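Local coordinates for protein glutathione S-transferase enzyme with thioredoxin-like domain (Xenorhabdus nematophila, PDB 4L8E) that binds glutathione, two molecules per subunit, and probably acts as a glutathione transferase, at residues N38-K41 with I42-F45; F113-D117 with T118-T122; R121-Q124 with L125-L128; L167-V170 with L171-L175. All coordinates share one frame; numbering follows the deposited sequence.

Contact 1 of 4, residues N38-K41 with I42-F45. With GSH (glutathione), chain C; GSH (glutathione), chain B.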
loop_
_atom_site.group_PDB
_atom_site.type_symbol
_atom_site.label_atom_id
_atom_site.label_comp_id
_atom_site.label_asym_id
_atom_site.label_seq_id
_atom_site.Cartn_x
_atom_site.Cartn_y
_atom_site.Cartn_z
ATOM N N ASN A 38 4.183 10.862 -6.053
ATOM C CA ASN A 38 3.336 10.761 -4.885
ATOM C C ASN A 38 2.750 12.101 -4.455
ATOM O O ASN A 38 1.649 12.139 -3.938
ATOM C CB ASN A 38 4.065 10.053 -3.775
ATOM C CG ASN A 38 4.402 8.629 -4.161
ATOM O OD1 ASN A 38 3.544 7.896 -4.691
ATOM N ND2 ASN A 38 5.627 8.240 -3.932
ATOM N N GLY A 39 3.489 13.191 -4.675
ATOM C CA GLY A 39 2.951 14.510 -4.428
ATOM C C GLY A 39 1.824 14.869 -5.384
ATOM O O GLY A 39 0.795 15.443 -4.986
ATOM N N TYR A 40 1.993 14.523 -6.654
ATOM C CA TYR A 40 1.001 14.861 -7.676
ATOM C C TYR A 40 -0.309 14.107 -7.465
ATOM O O TYR A 40 -1.370 14.593 -7.832
ATOM C CB TYR A 40 1.508 14.564 -9.078
ATOM C CG TYR A 40 2.486 15.589 -9.603
ATOM C CD1 TYR A 40 2.098 16.910 -9.814
ATOM C CD2 TYR A 40 3.781 15.235 -9.895
ATOM C CE1 TYR A 40 3.012 17.833 -10.302
ATOM C CE2 TYR A 40 4.689 16.154 -10.358
ATOM C CZ TYR A 40 4.298 17.439 -10.569
ATOM O OH TYR A 40 5.240 18.329 -11.050
ATOM N N LYS A 41 -0.260 12.933 -6.846
ATOM C CA LYS A 41 -1.509 12.242 -6.547
ATOM C C LYS A 41 -2.456 13.161 -5.791
ATOM O O LYS A 41 -3.658 13.169 -6.041
ATOM C CB LYS A 41 -1.286 11.000 -5.686
ATOM C CG LYS A 41 -0.473 9.896 -6.317
ATOM C CD LYS A 41 -0.261 8.808 -5.274
ATOM C CE LYS A 41 0.617 7.675 -5.760
ATOM N NZ LYS A 41 0.886 6.695 -4.640
ATOM N N ILE A 42 -1.913 13.895 -4.830
ATOM C CA ILE A 42 -2.745 14.667 -3.934
ATOM C C ILE A 42 -3.185 15.972 -4.587
ATOM O O ILE A 42 -4.343 16.381 -4.455
ATOM C CB ILE A 42 -2.084 14.911 -2.572
ATOM C CG1 ILE A 42 -1.516 13.590 -2.014
ATOM C CG2 ILE A 42 -3.090 15.536 -1.633
ATOM C CD1 ILE A 42 -2.533 12.413 -1.933
ATOM N N THR A 43 -2.284 16.637 -5.289
ATOM C CA THR A 43 -2.713 17.853 -6.008
ATOM C C THR A 43 -3.697 17.535 -7.138
ATOM O O THR A 43 -4.590 18.319 -7.407
ATOM C CB THR A 43 -1.542 18.688 -6.525
ATOM O OG1 THR A 43 -0.730 17.881 -7.373
ATOM C CG2 THR A 43 -0.724 19.233 -5.362
ATOM N N LEU A 44 -3.574 16.377 -7.776
ATOM C CA LEU A 44 -4.612 15.953 -8.727
ATOM C C LEU A 44 -5.981 15.901 -8.056
ATOM O O LEU A 44 -6.956 16.456 -8.592
ATOM C CB LEU A 44 -4.293 14.578 -9.342
ATOM C CG LEU A 44 -3.195 14.515 -10.402
ATOM C CD1 LEU A 44 -2.904 13.036 -10.752
ATOM C CD2 LEU A 44 -3.521 15.297 -11.688
ATOM N N PHE A 45 -6.054 15.227 -6.905
ATOM C CA PHE A 45 -7.303 15.092 -6.186
ATOM C C PHE A 45 -7.833 16.486 -5.814
ATOM O O PHE A 45 -8.974 16.794 -6.074
ATOM C CB PHE A 45 -7.168 14.239 -4.932
ATOM C CG PHE A 45 -8.462 14.068 -4.216
ATOM C CD1 PHE A 45 -8.924 15.062 -3.366
ATOM C CD2 PHE A 45 -9.258 12.979 -4.439
ATOM C CE1 PHE A 45 -10.144 14.941 -2.743
ATOM C CE2 PHE A 45 -10.464 12.863 -3.824
ATOM C CZ PHE A 45 -10.915 13.857 -2.977
HETATM N N1 GSH C . 4.132 5.018 0.278
HETATM C CA1 GSH C . 4.370 6.458 0.293
HETATM C C1 GSH C . 3.139 7.181 -0.186
HETATM O O11 GSH C . 2.874 8.352 0.238
HETATM O O12 GSH C . 2.326 6.617 -0.998
HETATM C CB1 GSH C . 5.562 6.798 -0.558
HETATM C CG1 GSH C . 5.956 8.262 -0.460
HETATM C CD1 GSH C . 7.313 8.516 -1.080
HETATM O OE1 GSH C . 8.007 7.636 -1.566
HETATM N N2 GSH C . 7.771 9.865 -1.027
HETATM C CA2 GSH C . 9.017 10.276 -1.557
HETATM C C2 GSH C . 9.781 10.932 -0.435
HETATM O O2 GSH C . 9.294 11.776 0.350
HETATM C CB2 GSH C . 8.886 11.274 -2.660
HETATM S SG2 GSH C . 7.876 10.639 -3.970
HETATM N N3 GSH C . 11.134 10.522 -0.260
HETATM C CA3 GSH C . 11.903 11.139 0.801
HETATM C C3 GSH C . 12.871 10.166 1.373
HETATM O O31 GSH C . 13.760 10.618 2.133
HETATM O O32 GSH C . 12.779 8.929 1.105
HETATM N N1 GSH B . 15.066 7.228 -0.269
HETATM C CA1 GSH B . 14.409 7.052 -1.510
HETATM C C1 GSH B . 15.125 5.989 -2.296
HETATM O O11 GSH B . 16.358 5.763 -2.087
HETATM O O12 GSH B . 14.496 5.332 -3.186
HETATM C CB1 GSH B . 14.449 8.328 -2.258
HETATM C CG1 GSH B . 13.783 8.247 -3.617
HETATM C CD1 GSH B . 12.272 8.278 -3.505
HETATM O OE1 GSH B . 11.727 8.776 -2.545
HETATM N N2 GSH B . 11.502 7.678 -4.577
HETATM C CA2 GSH B . 10.077 7.675 -4.545
HETATM C C2 GSH B . 9.621 6.224 -4.510
HETATM O O2 GSH B . 10.233 5.304 -5.073
HETATM C CB2 GSH B . 9.496 8.329 -5.744
HETATM S SG2 GSH B . 9.851 10.093 -5.746
HETATM N N3 GSH B . 8.452 5.896 -3.771
HETATM C CA3 GSH B . 8.030 4.517 -3.736
HETATM C C3 GSH B . 6.566 4.458 -3.560
HETATM O O31 GSH B . 5.849 5.400 -3.986
HETATM O O32 GSH B . 6.068 3.454 -2.974
#

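Contact 2 of 4, residues F113-D117 with T118-T122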
loop_
_atom_site.group_PDB
_atom_site.type_symbol
_atom_site.label_atom_id
_atom_site.label_comp_id
_atom_site.label_asym_id
_atom_site.label_seq_id
_atom_site.Cartn_x
_atom_site.Cartn_y
_atom_site.Cartn_z
ATOM N N PHE A 113 -14.875 10.917 -5.941
ATOM C CA PHE A 113 -13.840 10.044 -6.506
ATOM C C PHE A 113 -13.671 8.703 -5.794
ATOM O O PHE A 113 -12.640 8.045 -5.902
ATOM C CB PHE A 113 -12.523 10.809 -6.726
ATOM C CG PHE A 113 -12.703 11.962 -7.661
ATOM C CD1 PHE A 113 -12.941 11.751 -9.007
ATOM C CD2 PHE A 113 -12.742 13.259 -7.178
ATOM C CE1 PHE A 113 -13.176 12.801 -9.854
ATOM C CE2 PHE A 113 -12.992 14.346 -8.030
ATOM C CZ PHE A 113 -13.201 14.125 -9.361
ATOM N N LEU A 114 -14.738 8.275 -5.123
ATOM C CA LEU A 114 -14.775 6.946 -4.533
ATOM C C LEU A 114 -16.232 6.631 -4.294
ATOM O O LEU A 114 -16.978 7.416 -3.679
ATOM C CB LEU A 114 -14.008 6.915 -3.218
ATOM C CG LEU A 114 -13.976 5.580 -2.495
ATOM C CD1 LEU A 114 -13.190 4.565 -3.298
ATOM C CD2 LEU A 114 -13.353 5.740 -1.145
ATOM N N SER A 115 -16.674 5.511 -4.835
ATOM C CA SER A 115 -18.074 5.186 -4.781
ATOM C C SER A 115 -18.534 4.920 -3.349
ATOM O O SER A 115 -17.734 4.488 -2.512
ATOM C CB SER A 115 -18.329 3.957 -5.639
ATOM O OG SER A 115 -19.695 3.592 -5.573
ATOM N N LYS A 116 -19.830 5.148 -3.099
ATOM C CA LYS A 116 -20.443 4.771 -1.821
ATOM C C LYS A 116 -21.106 3.384 -1.901
ATOM O O LYS A 116 -21.494 2.820 -0.883
ATOM C CB LYS A 116 -21.478 5.811 -1.402
ATOM C CG LYS A 116 -21.006 7.243 -1.622
ATOM C CD LYS A 116 -20.609 7.937 -0.337
ATOM C CE LYS A 116 -20.375 9.421 -0.592
ATOM N NZ LYS A 116 -20.598 10.262 0.622
ATOM N N ASP A 117 -21.217 2.842 -3.111
ATOM C CA ASP A 117 -21.749 1.475 -3.327
ATOM C C ASP A 117 -20.673 0.457 -2.949
ATOM O O ASP A 117 -19.568 0.521 -3.456
ATOM C CB ASP A 117 -22.139 1.304 -4.803
ATOM C CG ASP A 117 -22.494 -0.142 -5.171
ATOM O OD1 ASP A 117 -23.614 -0.568 -4.840
ATOM O OD2 ASP A 117 -21.674 -0.844 -5.823
ATOM N N THR A 118 -20.996 -0.484 -2.069
ATOM C CA THR A 118 -19.987 -1.415 -1.562
ATOM C C THR A 118 -19.199 -2.132 -2.660
ATOM O O THR A 118 -17.960 -2.197 -2.587
ATOM C CB THR A 118 -20.591 -2.443 -0.595
ATOM O OG1 THR A 118 -21.085 -1.759 0.561
ATOM C CG2 THR A 118 -19.523 -3.425 -0.143
ATOM N N ARG A 119 -19.882 -2.634 -3.685
ATOM C CA ARG A 119 -19.156 -3.350 -4.748
ATOM C C ARG A 119 -18.210 -2.465 -5.513
ATOM O O ARG A 119 -17.054 -2.811 -5.699
ATOM C CB ARG A 119 -20.107 -4.013 -5.754
ATOM C CG ARG A 119 -20.498 -5.366 -5.382
ATOM C CD ARG A 119 -21.538 -5.994 -6.324
ATOM N NE ARG A 119 -22.073 -7.156 -5.645
ATOM C CZ ARG A 119 -22.971 -7.096 -4.667
ATOM N NH1 ARG A 119 -23.488 -5.926 -4.275
ATOM N NH2 ARG A 119 -23.368 -8.202 -4.086
ATOM N N GLU A 120 -18.701 -1.324 -5.994
ATOM C CA GLU A 120 -17.845 -0.423 -6.775
ATOM C C GLU A 120 -16.712 0.120 -5.951
ATOM O O GLU A 120 -15.587 0.227 -6.426
ATOM C CB GLU A 120 -18.649 0.756 -7.308
ATOM C CG GLU A 120 -19.662 0.394 -8.347
ATOM C CD GLU A 120 -20.503 1.590 -8.784
ATOM O OE1 GLU A 120 -20.233 2.730 -8.324
ATOM O OE2 GLU A 120 -21.433 1.377 -9.591
ATOM N N ARG A 121 -17.020 0.484 -4.711
ATOM C CA ARG A 121 -16.031 1.015 -3.793
ATOM C C ARG A 121 -14.906 0.018 -3.534
ATOM O O ARG A 121 -13.723 0.381 -3.505
ATOM C CB ARG A 121 -16.708 1.349 -2.467
ATOM C CG ARG A 121 -15.826 2.023 -1.443
ATOM C CD ARG A 121 -16.630 2.185 -0.142
ATOM N NE ARG A 121 -15.883 2.888 0.895
ATOM C CZ ARG A 121 -15.862 4.206 1.030
ATOM N NH1 ARG A 121 -16.540 4.967 0.180
ATOM N NH2 ARG A 121 -15.157 4.759 2.023
ATOM N N THR A 122 -15.295 -1.231 -3.328
ATOM C CA THR A 122 -14.333 -2.266 -2.986
ATOM C C THR A 122 -13.398 -2.485 -4.172
ATOM O O THR A 122 -12.202 -2.654 -3.991
ATOM C CB THR A 122 -15.023 -3.537 -2.562
ATOM O OG1 THR A 122 -15.794 -3.281 -1.383
ATOM C CG2 THR A 122 -14.005 -4.646 -2.258
HETATM O O HOH W 1 -22.817 -2.961 -3.939
#

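Contact 3 of 4, residues R121-Q124 with L125-L128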
loop_
_atom_site.group_PDB
_atom_site.type_symbol
_atom_site.label_atom_id
_atom_site.label_comp_id
_atom_site.label_asym_id
_atom_site.label_seq_id
_atom_site.Cartn_x
_atom_site.Cartn_y
_atom_site.Cartn_z
ATOM N N ARG A 121 -17.020 0.484 -4.711
ATOM C CA ARG A 121 -16.031 1.015 -3.793
ATOM C C ARG A 121 -14.906 0.018 -3.534
ATOM O O ARG A 121 -13.723 0.381 -3.505
ATOM C CB ARG A 121 -16.708 1.349 -2.467
ATOM C CG ARG A 121 -15.826 2.023 -1.443
ATOM C CD ARG A 121 -16.630 2.185 -0.142
ATOM N NE ARG A 121 -15.883 2.888 0.895
ATOM C CZ ARG A 121 -15.862 4.206 1.030
ATOM N NH1 ARG A 121 -16.540 4.967 0.180
ATOM N NH2 ARG A 121 -15.157 4.759 2.023
ATOM N N THR A 122 -15.295 -1.231 -3.328
ATOM C CA THR A 122 -14.333 -2.266 -2.986
ATOM C C THR A 122 -13.398 -2.485 -4.172
ATOM O O THR A 122 -12.202 -2.654 -3.991
ATOM C CB THR A 122 -15.023 -3.537 -2.562
ATOM O OG1 THR A 122 -15.794 -3.281 -1.383
ATOM C CG2 THR A 122 -14.005 -4.646 -2.258
ATOM N N GLU A 123 -13.940 -2.477 -5.385
ATOM C CA GLU A 123 -13.112 -2.627 -6.577
ATOM C C GLU A 123 -12.134 -1.473 -6.722
ATOM O O GLU A 123 -10.945 -1.679 -6.999
ATOM C CB GLU A 123 -13.978 -2.796 -7.830
ATOM C CG GLU A 123 -13.194 -3.055 -9.083
ATOM C CD GLU A 123 -12.675 -4.486 -9.229
ATOM O OE1 GLU A 123 -13.054 -5.386 -8.425
ATOM O OE2 GLU A 123 -11.868 -4.700 -10.173
ATOM N N GLN A 124 -12.614 -0.246 -6.518
ATOM C CA GLN A 124 -11.737 0.920 -6.545
ATOM C C GLN A 124 -10.633 0.830 -5.506
ATOM O O GLN A 124 -9.489 1.112 -5.799
ATOM C CB GLN A 124 -12.565 2.189 -6.359
ATOM C CG GLN A 124 -13.473 2.423 -7.512
ATOM C CD GLN A 124 -14.526 3.456 -7.257
ATOM O OE1 GLN A 124 -14.821 3.784 -6.115
ATOM N NE2 GLN A 124 -15.130 3.958 -8.328
ATOM N N LEU A 125 -10.976 0.408 -4.293
ATOM C CA LEU A 125 -10.007 0.371 -3.215
ATOM C C LEU A 125 -8.981 -0.750 -3.447
ATOM O O LEU A 125 -7.806 -0.595 -3.123
ATOM C CB LEU A 125 -10.712 0.200 -1.874
ATOM C CG LEU A 125 -11.476 1.432 -1.383
ATOM C CD1 LEU A 125 -12.325 1.071 -0.199
ATOM C CD2 LEU A 125 -10.491 2.561 -1.042
ATOM N N GLN A 126 -9.417 -1.871 -4.006
ATOM C CA GLN A 126 -8.490 -2.938 -4.332
ATOM C C GLN A 126 -7.370 -2.402 -5.223
ATOM O O GLN A 126 -6.190 -2.671 -5.020
ATOM C CB GLN A 126 -9.275 -4.054 -5.026
ATOM C CG GLN A 126 -8.521 -5.060 -5.788
ATOM C CD GLN A 126 -9.514 -5.928 -6.544
ATOM O OE1 GLN A 126 -9.975 -5.583 -7.645
ATOM N NE2 GLN A 126 -9.924 -6.996 -5.921
ATOM N N TRP A 127 -7.747 -1.624 -6.216
ATOM C CA TRP A 127 -6.771 -1.083 -7.159
ATOM C C TRP A 127 -5.932 0.046 -6.558
ATOM O O TRP A 127 -4.766 0.192 -6.908
ATOM C CB TRP A 127 -7.450 -0.694 -8.489
ATOM C CG TRP A 127 -7.840 -1.897 -9.265
ATOM C CD1 TRP A 127 -9.089 -2.392 -9.434
ATOM C CD2 TRP A 127 -6.952 -2.809 -9.949
ATOM N NE1 TRP A 127 -9.049 -3.553 -10.190
ATOM C CE2 TRP A 127 -7.742 -3.818 -10.514
ATOM C CE3 TRP A 127 -5.565 -2.844 -10.151
ATOM C CZ2 TRP A 127 -7.197 -4.864 -11.272
ATOM C CZ3 TRP A 127 -5.034 -3.883 -10.901
ATOM C CH2 TRP A 127 -5.849 -4.878 -11.450
ATOM N N LEU A 128 -6.518 0.862 -5.674
ATOM C CA LEU A 128 -5.718 1.795 -4.873
ATOM C C LEU A 128 -4.624 1.074 -4.088
ATOM O O LEU A 128 -3.448 1.482 -4.105
ATOM C CB LEU A 128 -6.619 2.591 -3.937
ATOM C CG LEU A 128 -5.916 3.549 -2.965
ATOM C CD1 LEU A 128 -5.194 4.651 -3.720
ATOM C CD2 LEU A 128 -6.902 4.138 -1.983
#

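Contact 4 of 4, residues L167-V170 with L171-L175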
loop_
_atom_site.group_PDB
_atom_site.type_symbol
_atom_site.label_atom_id
_atom_site.label_comp_id
_atom_site.label_asym_id
_atom_site.label_seq_id
_atom_site.Cartn_x
_atom_site.Cartn_y
_atom_site.Cartn_z
ATOM N N LEU A 167 3.754 -5.443 -14.060
ATOM C CA LEU A 167 2.808 -4.460 -13.537
ATOM C C LEU A 167 2.043 -3.722 -14.625
ATOM O O LEU A 167 0.807 -3.541 -14.520
ATOM C CB LEU A 167 3.561 -3.475 -12.640
ATOM C CG LEU A 167 3.982 -4.091 -11.309
ATOM C CD1 LEU A 167 5.077 -3.252 -10.677
ATOM C CD2 LEU A 167 2.821 -4.230 -10.354
ATOM N N TYR A 168 2.747 -3.297 -15.678
ATOM C CA TYR A 168 2.075 -2.641 -16.794
ATOM C C TYR A 168 1.124 -3.608 -17.504
ATOM O O TYR A 168 0.068 -3.223 -17.984
ATOM C CB TYR A 168 3.075 -2.006 -17.774
ATOM C CG TYR A 168 3.459 -0.581 -17.373
ATOM C CD1 TYR A 168 4.491 -0.343 -16.471
ATOM C CD2 TYR A 168 2.777 0.519 -17.881
ATOM C CE1 TYR A 168 4.834 0.935 -16.088
ATOM C CE2 TYR A 168 3.122 1.802 -17.509
ATOM C CZ TYR A 168 4.146 2.006 -16.615
ATOM O OH TYR A 168 4.456 3.290 -16.265
ATOM N N LYS A 169 1.498 -4.876 -17.542
ATOM C CA LYS A 169 0.647 -5.896 -18.159
ATOM C C LYS A 169 -0.637 -6.095 -17.340
ATOM O O LYS A 169 -1.731 -6.166 -17.901
ATOM C CB LYS A 169 1.401 -7.211 -18.299
ATOM C CG LYS A 169 0.562 -8.323 -18.874
ATOM C CD LYS A 169 1.347 -9.642 -18.898
ATOM C CE LYS A 169 0.652 -10.686 -19.752
ATOM N NZ LYS A 169 1.258 -12.033 -19.565
ATOM N N VAL A 170 -0.507 -6.132 -16.019
ATOM C CA VAL A 170 -1.673 -6.219 -15.137
ATOM C C VAL A 170 -2.575 -5.000 -15.373
ATOM O O VAL A 170 -3.799 -5.121 -15.499
ATOM C CB VAL A 170 -1.229 -6.322 -13.664
ATOM C CG1 VAL A 170 -2.405 -6.081 -12.707
ATOM C CG2 VAL A 170 -0.605 -7.708 -13.379
ATOM N N LEU A 171 -1.964 -3.826 -15.379
ATOM C CA LEU A 171 -2.715 -2.595 -15.583
ATOM C C LEU A 171 -3.438 -2.613 -16.929
ATOM O O LEU A 171 -4.649 -2.310 -17.028
ATOM C CB LEU A 171 -1.761 -1.403 -15.469
ATOM C CG LEU A 171 -2.360 -0.004 -15.637
ATOM C CD1 LEU A 171 -3.361 0.240 -14.539
ATOM C CD2 LEU A 171 -1.276 1.044 -15.655
ATOM N N ASN A 172 -2.722 -2.992 -17.974
ATOM C CA ASN A 172 -3.298 -2.993 -19.313
ATOM C C ASN A 172 -4.463 -3.980 -19.402
ATOM O O ASN A 172 -5.486 -3.712 -20.028
ATOM C CB ASN A 172 -2.241 -3.390 -20.329
ATOM C CG ASN A 172 -2.686 -3.163 -21.742
ATOM O OD1 ASN A 172 -2.689 -2.028 -22.229
ATOM N ND2 ASN A 172 -3.032 -4.252 -22.442
ATOM N N THR A 173 -4.279 -5.143 -18.795
ATOM C CA THR A 173 -5.315 -6.171 -18.807
ATOM C C THR A 173 -6.605 -5.642 -18.168
ATOM O O THR A 173 -7.692 -5.869 -18.695
ATOM C CB THR A 173 -4.799 -7.461 -18.151
ATOM O OG1 THR A 173 -3.804 -8.031 -19.006
ATOM C CG2 THR A 173 -5.915 -8.473 -17.951
ATOM N N GLN A 174 -6.499 -4.931 -17.048
ATOM C CA GLN A 174 -7.698 -4.380 -16.435
ATOM C C GLN A 174 -8.323 -3.282 -17.293
ATOM O O GLN A 174 -9.550 -3.202 -17.406
ATOM C CB GLN A 174 -7.405 -3.878 -15.023
ATOM C CG GLN A 174 -8.638 -3.359 -14.280
ATOM C CD GLN A 174 -9.753 -4.385 -14.175
ATOM O OE1 GLN A 174 -9.521 -5.502 -13.752
ATOM N NE2 GLN A 174 -10.974 -4.003 -14.563
ATOM N N LEU A 175 -7.490 -2.432 -17.891
ATOM C CA LEU A 175 -8.007 -1.286 -18.643
ATOM C C LEU A 175 -8.590 -1.722 -20.002
ATOM O O LEU A 175 -9.269 -0.938 -20.691
ATOM C CB LEU A 175 -6.916 -0.207 -18.795
ATOM C CG LEU A 175 -6.526 0.495 -17.481
ATOM C CD1 LEU A 175 -5.296 1.354 -17.709
ATOM C CD2 LEU A 175 -7.681 1.332 -16.965
#

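Contact 1 of 4, residues N38-K41 with I42-F45
Leu44, one turn after Tyr40 on helix 37-49, meets its carbonyl: Leu44 N donates to Tyr40 O at 2.8 Å, and CG of Leu44 packs beside the same oxygen. Gly39 O has two donors, Ile42 N at 3.1 Å and, weakly, Thr43 N. Phe45 N reaches Lys41 O at 3.3 Å. The Thr43 hydroxyl sits between its own backbone N and carbonyl carbon (chi1 57°), which turns Thr43 OG1 to Tyr40 and leaves it 3.9 Å from CD1 of the Tyr40 ring.

The polar side chains of the first turn look the other way, to the ligand. Asn38 ND2 donates to O31 of the chain B glutathione at 2.8 Å, while SG2 of the chain C glutathione lies 3.3 Å from the same nitrogen. Behind the amide, Lys41, extended beyond CG, brings NZ to Asn38 OD1 in a bond of 2.9 Å, fixing which end of the amide faces the ligand. Lys41 NZ is itself held by Gln131 and Ser99, and Trp196 NE1 adds a second donor to Asn38 OD1. Lys41 NZ stands 3.9 Å from O12 of the chain C glutathione; at that distance it makes no direct bond, though its charge probably favours the carboxylate. In the outer shell, the Tyr40 ring stacks with Tyr230, and Ile42 and Thr43 rest on Leu31 of strand 30-33.

Helix 37-49 is the helix of the beta-alpha-beta unit formed with strands 30-33 and 54-57, in the thioredoxin-like domain of glutathione transferases, and its N-terminal turn borders the glutathione site.

Contact 2 of 4, residues F113-D117 with T118-T122
Asp117 meets Glu120 as the N-cap of helix 118-145, its OD2 accepting from Glu120 N at 3.0 Å in a nearly straight bond (167°); an ST turn at Ser115, whose OG accepts from Asp117 N, leads into it. Thr118 opens the first turn, and its side chain packs on Tyr105 of the second subunit. Arg119 follows, with a water accepting from its backbone N and donating to Asp117 OD1 at 2.7 Å; its guanidinium reaches away to Gly90 and Glu92 of the second subunit. Glu120 extends toward the loop: Ser115 OG donates to Glu120 OE1 at 2.9 Å, on the anti side of the carboxylate. Glu120 OE2 stays 4.4 Å from Asp117 OD2, a like-charge approach that the amide groups of the helix start probably soften.

Arg121 ties the loop to the helix twice. Its N donates to Asp117 O at 2.8 Å, and its chain, extended from CG to NE, carries the guanidinium along the Ser115 carbonyl to Leu114, with NH2 held by Asn108 of helix 99-110. Arg121 NH1 donates to Ser115 O at 3.0 Å near the guanidinium plane, while one face of the group is met by Leu114 CD2, which lies 3.5 Å from NH1.

Contact 3 of 4, residues R121-Q124 with L125-L128
Trp127 and Glu123 lock one turn of helix 118-145, the long first helix of the all-helical C-terminal part of the glutathione transferase fold, on the side that meets the second subunit. The two side chains lie next to each other and point the same way. Glu123 leaves with CG anti to the backbone N and bends at its second torsion (chi2 77°), which brings the carboxylate alongside the indole. Trp127 NE1 donates to Glu123 OE2 at 3.0 Å; the oxygen sits at the indole edge in the ring plane, but the bond arrives from above the carboxylate plane, the two planes being 62° apart. CD1 of the Trp127 ring also lies 3.1 Å from Glu123 O, the carbonyl that accepts from Trp127 N.

This bond helps to set the rotation of the indole, whose six-membered side goes on to pack on Val170 and Gln174 of helix 154-175. Trp127 also meets Trp130, and Phe97 of the second subunit, edge to face.

One turn back, Arg121 and Leu125 run side by side, CG of Arg121 3.8 Å from CD1 of Leu125; Leu125 packs on Leu104 of the second subunit. Gln124 points to the loop before the helix, where its OE1 accepts from Ser115 N. Ordinary alpha-helical bonds join the turns: Gln126 N donates to Thr122 O, and Leu128 N to Gln124 O at 3.0 Å. Leu125 N donates to Arg121 O at 2.9 Å, and CG of Leu125 lies 3.3 Å from that same oxygen.

Contact 4 of 4, residues L167-V170 with L171-L175
Leu171, Asn172, Thr173 and Gln174 each return their backbone N to the carbonyl four residues earlier, in regular alpha-helical geometry: Asn172 N to Tyr168 O at 2.8 Å, Gln174 N to Val170 O at 3.1 Å. Lys169 O is gripped twice by one residue. Thr173 N donates to Lys169 O at 2.9 Å and Thr173 OG1 at 3.0 Å, from opposite faces of the carbonyl plane. The hydroxyl gets there because it lies beside its own backbone N, anti to the carbonyl carbon (chi1 -69°); this uses the hydroxyl proton within the helix. CB of Asn172 packs 3.3 Å from Tyr168 O, whereas its amide leads away, OD1 accepting from Val213 N at the start of helix 211-221. CB of Leu171 rests between the carbonyl oxygens of Leu167 and Tyr168, at 3.5 and 3.6 Å, and its branches go on to Leu181 and Val213. Tyr168 OH bonds to Gln203, and Gln174 bends at its second torsion so that NE2 reaches Thr178. Val170 packs on Pro75 of the second subunit. Together these make an ordinary alpha-helical turn with a threonine side-chain-to-backbone bond, in the last part of helix 154-175 of the helical C-terminal domain of a glutathione transferase.

Overall arrangement
Contact 1 alone touches the bound glutathione directly. In contact 3 the side chain of Leu128 is about 8 Å from a bound glutathione. In contact 4 the side chain of Leu167 is about 9 Å from a bound glutathione. Contacts 2 and 3 share Arg121 and Thr122 and follow each other on helix 118-145, their centres 7 Å apart. Contact 1 reaches contact 2 where Phe45 CE2 packs on Phe113 CD2 at 4.1 Å; the nearest atoms of contacts 1 and 3 are about 6 Å apart. Contact 3 meets contact 4 through Trp127, whose CZ2 is 3.5 Å from Gln174 OE1, joining helices 118-145 and 154-175. Contacts 2, 3 and 4 also touch the second subunit.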